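PTS system glucose-specific EIIA component (Mycoplasma capricolum, PDB 2GPR) accepts a phosphoryl group from phospho-HPr on a histidine and hands it to the EIIB domain, for uptake and phosphorylation of glucose. Local coordinates at residues A[12-17]-A[45-50]; A[52-57]-A[66-71]. All coordinates share one frame; numbering follows the deposited sequence.

Contact 1: residues A[12-17]-A[45-50]; sequences APCDGT and NDFHAP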
loop_
_atom_site.group_PDB
_atom_site.type_symbol
_atom_site.label_atom_id
_atom_site.label_comp_id
_atom_site.label_asym_id
_atom_site.label_seq_id
_atom_site.Cartn_x
_atom_site.Cartn_y
_atom_site.Cartn_z
ATOM N N ALA A 12 2.954 -5.607 -5.862
ATOM C CA ALA A 12 2.280 -6.084 -4.698
ATOM C C ALA A 12 3.298 -6.118 -3.548
ATOM O O ALA A 12 4.374 -6.670 -3.713
ATOM C CB ALA A 12 1.759 -7.462 -4.983
ATOM N N PRO A 13 2.993 -5.463 -2.405
ATOM C CA PRO A 13 3.869 -5.391 -1.210
ATOM C C PRO A 13 3.905 -6.664 -0.331
ATOM O O PRO A 13 4.783 -6.864 0.509
ATOM C CB PRO A 13 3.307 -4.272 -0.375
ATOM C CG PRO A 13 1.921 -3.972 -0.908
ATOM C CD PRO A 13 1.889 -4.466 -2.329
ATOM N N CYS A 14 2.926 -7.539 -0.520
ATOM C CA CYS A 14 2.906 -8.811 0.139
ATOM C C CYS A 14 2.231 -9.874 -0.748
ATOM O O CYS A 14 1.767 -9.620 -1.890
ATOM C CB CYS A 14 2.253 -8.760 1.498
ATOM S SG CYS A 14 0.565 -8.239 1.336
ATOM N N ASP A 15 2.213 -11.079 -0.256
ATOM C CA ASP A 15 1.571 -12.078 -1.019
ATOM C C ASP A 15 0.102 -11.990 -0.650
ATOM O O ASP A 15 -0.213 -11.488 0.413
ATOM C CB ASP A 15 2.205 -13.479 -0.759
ATOM C CG ASP A 15 3.502 -13.774 -1.526
ATOM O OD1 ASP A 15 3.981 -12.771 -2.259
ATOM O OD2 ASP A 15 4.031 -14.876 -1.502
ATOM N N GLY A 16 -0.806 -12.408 -1.539
ATOM C CA GLY A 16 -2.248 -12.369 -1.243
ATOM C C GLY A 16 -3.107 -12.058 -2.464
ATOM O O GLY A 16 -2.674 -12.215 -3.606
ATOM N N THR A 17 -4.332 -11.598 -2.204
ATOM C CA THR A 17 -5.244 -11.279 -3.263
ATOM C C THR A 17 -5.515 -9.803 -3.362
ATOM O O THR A 17 -5.929 -9.173 -2.400
ATOM C CB THR A 17 -6.596 -11.915 -2.939
ATOM O OG1 THR A 17 -6.378 -13.176 -2.379
ATOM C CG2 THR A 17 -7.518 -11.975 -4.159
ATOM N N ASN A 45 3.624 -11.740 5.721
ATOM C CA ASN A 45 3.739 -10.747 6.753
ATOM C C ASN A 45 4.481 -9.525 6.329
ATOM O O ASN A 45 4.163 -8.390 6.756
ATOM C CB ASN A 45 4.407 -11.335 7.973
ATOM C CG ASN A 45 3.877 -12.717 8.203
ATOM O OD1 ASN A 45 4.461 -13.669 7.652
ATOM N ND2 ASN A 45 2.662 -12.821 8.789
ATOM N N ASP A 46 5.458 -9.772 5.482
ATOM C CA ASP A 46 6.279 -8.723 4.941
ATOM C C ASP A 46 5.561 -7.812 3.929
ATOM O O ASP A 46 4.926 -8.239 2.976
ATOM C CB ASP A 46 7.635 -9.243 4.496
ATOM C CG ASP A 46 8.204 -10.241 5.515
ATOM O OD1 ASP A 46 7.960 -9.908 6.765
ATOM O OD2 ASP A 46 8.857 -11.238 5.214
ATOM N N PHE A 47 5.585 -6.532 4.209
ATOM C CA PHE A 47 5.006 -5.600 3.332
ATOM C C PHE A 47 6.165 -4.853 2.744
ATOM O O PHE A 47 7.081 -4.480 3.493
ATOM C CB PHE A 47 4.021 -4.688 4.041
ATOM C CG PHE A 47 2.752 -5.380 4.404
ATOM C CD1 PHE A 47 2.745 -6.327 5.424
ATOM C CD2 PHE A 47 1.565 -5.082 3.734
ATOM C CE1 PHE A 47 1.561 -6.979 5.749
ATOM C CE2 PHE A 47 0.368 -5.733 4.039
ATOM C CZ PHE A 47 0.393 -6.721 5.022
ATOM N N HIS A 48 6.171 -4.732 1.394
ATOM C CA HIS A 48 7.262 -4.125 0.678
ATOM C C HIS A 48 6.791 -2.898 -0.017
ATOM O O HIS A 48 5.634 -2.743 -0.238
ATOM C CB HIS A 48 7.844 -5.092 -0.383
ATOM C CG HIS A 48 8.611 -6.248 0.182
ATOM N ND1 HIS A 48 7.975 -7.383 0.635
ATOM C CD2 HIS A 48 9.941 -6.403 0.428
ATOM C CE1 HIS A 48 8.923 -8.204 1.113
ATOM N NE2 HIS A 48 10.115 -7.642 0.999
ATOM N N ALA A 49 7.698 -2.052 -0.421
ATOM C CA ALA A 49 7.340 -0.906 -1.171
ATOM C C ALA A 49 6.779 -1.268 -2.578
ATOM O O ALA A 49 7.374 -2.012 -3.373
ATOM C CB ALA A 49 8.554 0.012 -1.263
ATOM N N PRO A 50 5.656 -0.663 -2.908
ATOM C CA PRO A 50 4.964 -0.833 -4.191
ATOM C C PRO A 50 5.597 -0.082 -5.340
ATOM O O PRO A 50 5.378 -0.399 -6.485
ATOM C CB PRO A 50 3.575 -0.258 -3.967
ATOM C CG PRO A 50 3.465 0.186 -2.484
ATOM C CD PRO A 50 4.763 -0.189 -1.807
#

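Contact 2: residues A[52-57]-A[66-71]; sequences SGKLVT and GIQTKS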
loop_
_atom_site.group_PDB
_atom_site.type_symbol
_atom_site.label_atom_id
_atom_site.label_comp_id
_atom_site.label_asym_id
_atom_site.label_seq_id
_atom_site.Cartn_x
_atom_site.Cartn_y
_atom_site.Cartn_z
ATOM N N SER A 52 9.016 3.163 -6.057
ATOM C CA SER A 52 10.161 3.826 -5.527
ATOM C C SER A 52 9.834 5.282 -5.288
ATOM O O SER A 52 9.115 5.907 -6.061
ATOM C CB SER A 52 11.329 3.642 -6.426
ATOM O OG SER A 52 11.401 2.262 -6.695
ATOM N N GLY A 53 10.313 5.815 -4.174
ATOM C CA GLY A 53 10.046 7.214 -3.836
ATOM C C GLY A 53 10.523 7.504 -2.446
ATOM O O GLY A 53 11.356 6.759 -1.926
ATOM N N LYS A 54 9.993 8.560 -1.852
ATOM C CA LYS A 54 10.338 8.971 -0.504
ATOM C C LYS A 54 9.256 8.652 0.494
ATOM O O LYS A 54 8.060 8.953 0.290
ATOM C CB LYS A 54 10.543 10.451 -0.462
ATOM C CG LYS A 54 11.769 10.812 0.323
ATOM C CD LYS A 54 11.595 12.109 1.058
ATOM C CE LYS A 54 11.193 13.246 0.153
ATOM N NZ LYS A 54 11.303 14.511 0.891
ATOM N N LEU A 55 9.672 8.052 1.592
ATOM C CA LEU A 55 8.734 7.738 2.655
ATOM C C LEU A 55 8.377 9.080 3.296
ATOM O O LEU A 55 8.941 9.493 4.325
ATOM C CB LEU A 55 9.414 6.849 3.713
ATOM C CG LEU A 55 8.651 5.619 4.189
ATOM C CD1 LEU A 55 9.453 4.899 5.272
ATOM C CD2 LEU A 55 7.319 5.989 4.780
ATOM N N VAL A 56 7.516 9.809 2.622
ATOM C CA VAL A 56 7.105 11.121 3.080
ATOM C C VAL A 56 6.207 10.995 4.252
ATOM O O VAL A 56 6.177 11.884 5.053
ATOM C CB VAL A 56 6.393 11.916 1.996
ATOM C CG1 VAL A 56 5.872 13.227 2.580
ATOM C CG2 VAL A 56 7.354 12.170 0.822
ATOM N N THR A 57 5.454 9.878 4.313
ATOM C CA THR A 57 4.528 9.589 5.422
ATOM C C THR A 57 4.910 8.368 6.201
ATOM O O THR A 57 4.750 7.280 5.725
ATOM C CB THR A 57 3.116 9.244 4.969
ATOM O OG1 THR A 57 2.442 10.343 4.374
ATOM C CG2 THR A 57 2.371 8.737 6.187
ATOM N N GLY A 66 3.667 6.171 3.518
ATOM C CA GLY A 66 3.438 7.082 2.412
ATOM C C GLY A 66 4.683 7.286 1.543
ATOM O O GLY A 66 5.776 7.658 1.999
ATOM N N ILE A 67 4.519 7.023 0.250
ATOM C CA ILE A 67 5.637 7.106 -0.661
ATOM C C ILE A 67 5.317 8.078 -1.729
ATOM O O ILE A 67 4.224 8.091 -2.291
ATOM C CB ILE A 67 6.081 5.725 -1.226
ATOM C CG1 ILE A 67 6.657 4.818 -0.110
ATOM C CG2 ILE A 67 7.142 5.926 -2.316
ATOM C CD1 ILE A 67 6.300 3.345 -0.200
ATOM N N GLN A 68 6.250 8.940 -1.960
ATOM C CA GLN A 68 6.076 9.939 -2.964
ATOM C C GLN A 68 7.147 9.715 -4.011
ATOM O O GLN A 68 8.324 9.661 -3.695
ATOM C CB GLN A 68 6.055 11.364 -2.298
ATOM C CG GLN A 68 6.118 12.618 -3.205
ATOM C CD GLN A 68 6.818 13.798 -2.505
ATOM O OE1 GLN A 68 8.074 13.936 -2.545
ATOM N NE2 GLN A 68 6.024 14.617 -1.798
ATOM N N THR A 69 6.703 9.428 -5.234
ATOM C CA THR A 69 7.594 9.220 -6.362
ATOM C C THR A 69 8.129 10.552 -6.853
ATOM O O THR A 69 7.643 11.631 -6.486
ATOM C CB THR A 69 6.872 8.539 -7.533
ATOM O OG1 THR A 69 5.911 9.425 -8.077
ATOM C CG2 THR A 69 6.172 7.280 -7.054
ATOM N N LYS A 70 9.108 10.476 -7.725
ATOM C CA LYS A 70 9.672 11.689 -8.249
ATOM C C LYS A 70 8.612 12.581 -8.930
ATOM O O LYS A 70 8.741 13.812 -8.959
ATOM C CB LYS A 70 10.904 11.421 -9.106
ATOM C CG LYS A 70 10.577 10.762 -10.438
ATOM C CD LYS A 70 11.771 10.115 -11.152
ATOM C CE LYS A 70 12.344 8.887 -10.444
ATOM N NZ LYS A 70 11.323 7.957 -9.934
ATOM N N SER A 71 7.533 11.940 -9.420
ATOM C CA SER A 71 6.413 12.568 -10.106
ATOM C C SER A 71 5.425 13.245 -9.172
ATOM O O SER A 71 4.408 13.832 -9.576
ATOM C CB SER A 71 5.717 11.533 -10.900
ATOM O OG SER A 71 6.277 10.295 -10.539
#

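Contact 1: residues A[12-17]-A[45-50]
The backbones of P13 and H48 come close, their CA atoms 4.1 Å apart, and the carbonyl of P13 is the one acceptor that H48 uses twice. H48 N reaches P13 O at 2.7 Å with a somewhat bent N-H (132°). From the side chain, H48 ND1 gives a second bond to P13 O at 3.2 Å. The carbonyl oxygen sits at the imidazole edge, close to the ring plane, while ND1 stands above the plane of the carbonyl group. With CG beside its own backbone N (chi1 -71°), the imidazole turns back toward the oxygen that the amide already holds; the ND1 bond helps fix the rotation of the ring. F47, one residue earlier, adds a CA-H...O contact to P13 O, and its ring receives C14. CB of C14 lies over the centre of one ring face, 4.3 Å from the centroid, a CH-pi contact. C14 SG comes in obliquely, 30° off the ring normal and 3.7 Å from F47 CE2, a sulfur-aromatic contact. Beyond the two segments, C14 also packs on I40 and P42 of strand 36-42, and F47 on L77 of strand 74-78. Strand 46-48 also pairs with strand 106-110 through F47 and L107, so the contact joins the loop leading into strand 16-19, an outermost strand of the large sheet, to the edge of a small three-stranded one.

Contact 2: residues A[52-57]-A[66-71]
The carbonyl oxygen of G66 draws two amides of strand 53-57. T57 N reaches G66 O at 3.2 Å in an almost straight bond (176°), although it stands above the carbonyl plane; V56 N lies nearer, at 2.8 Å, but its bond is bent and weak. The return bond, G66 N to T57 O at 2.7 Å, lies in the carbonyl plane on a lone pair. With V56 and T57 both facing G66, this is a classic beta bulge, and L55 just before it is the centre of an inverse gamma turn. The bulge interrupts a beta hairpin of strands 53-57 and 64-68 within the large antiparallel sheet. On the K54 side of the bulge the pairing is regular: K54 and Q68 exchange two backbone bonds, K54 N to Q68 O at 2.7 Å among them. T57 is about 7 Å, side chain to side chain, from H63, which by similarity is important for phospho-donor activity.

The side chains of K54 and Q68 run side by side in the same direction. V56 crosses Q68 obliquely, its CG2 3.5 Å from Q68 CB and also against the flat amide at CD. Q68 CG, anti to the backbone N (chi1 170°), starts an extended chain that carries this amide along the methyl. I67 CG2 reaches diagonally across to the bare backbone of G53, 3.5 Å from its CA. T57 CB rests against G66 CA at 3.4 Å across their hydrogen-bonded pair. Beyond the hairpin, L55 bonds through its backbone to D98 and Q99.

How the contacts relate
Contact 1 is the more deeply placed, with its centre about 8 Å from that of the chain against about 12 Å for the partly buried contact 2. Their centres are about 17 Å apart, yet I67 CD1 packs against A49 CB and P50 CD. Both reach the large sheet: contact 2 within it, closing a local hairpin by backbone pairing; contact 1 at its edge, where it meets the small sheet through a shared carbonyl and a sulfur-aromatic contact. F47 and T57 each lie within about 10 Å, side chain to side chain, of H78, by similarity the phosphorylated active-site histidine, and of H63, which with it probably binds a zinc ion shared with glycerol kinase.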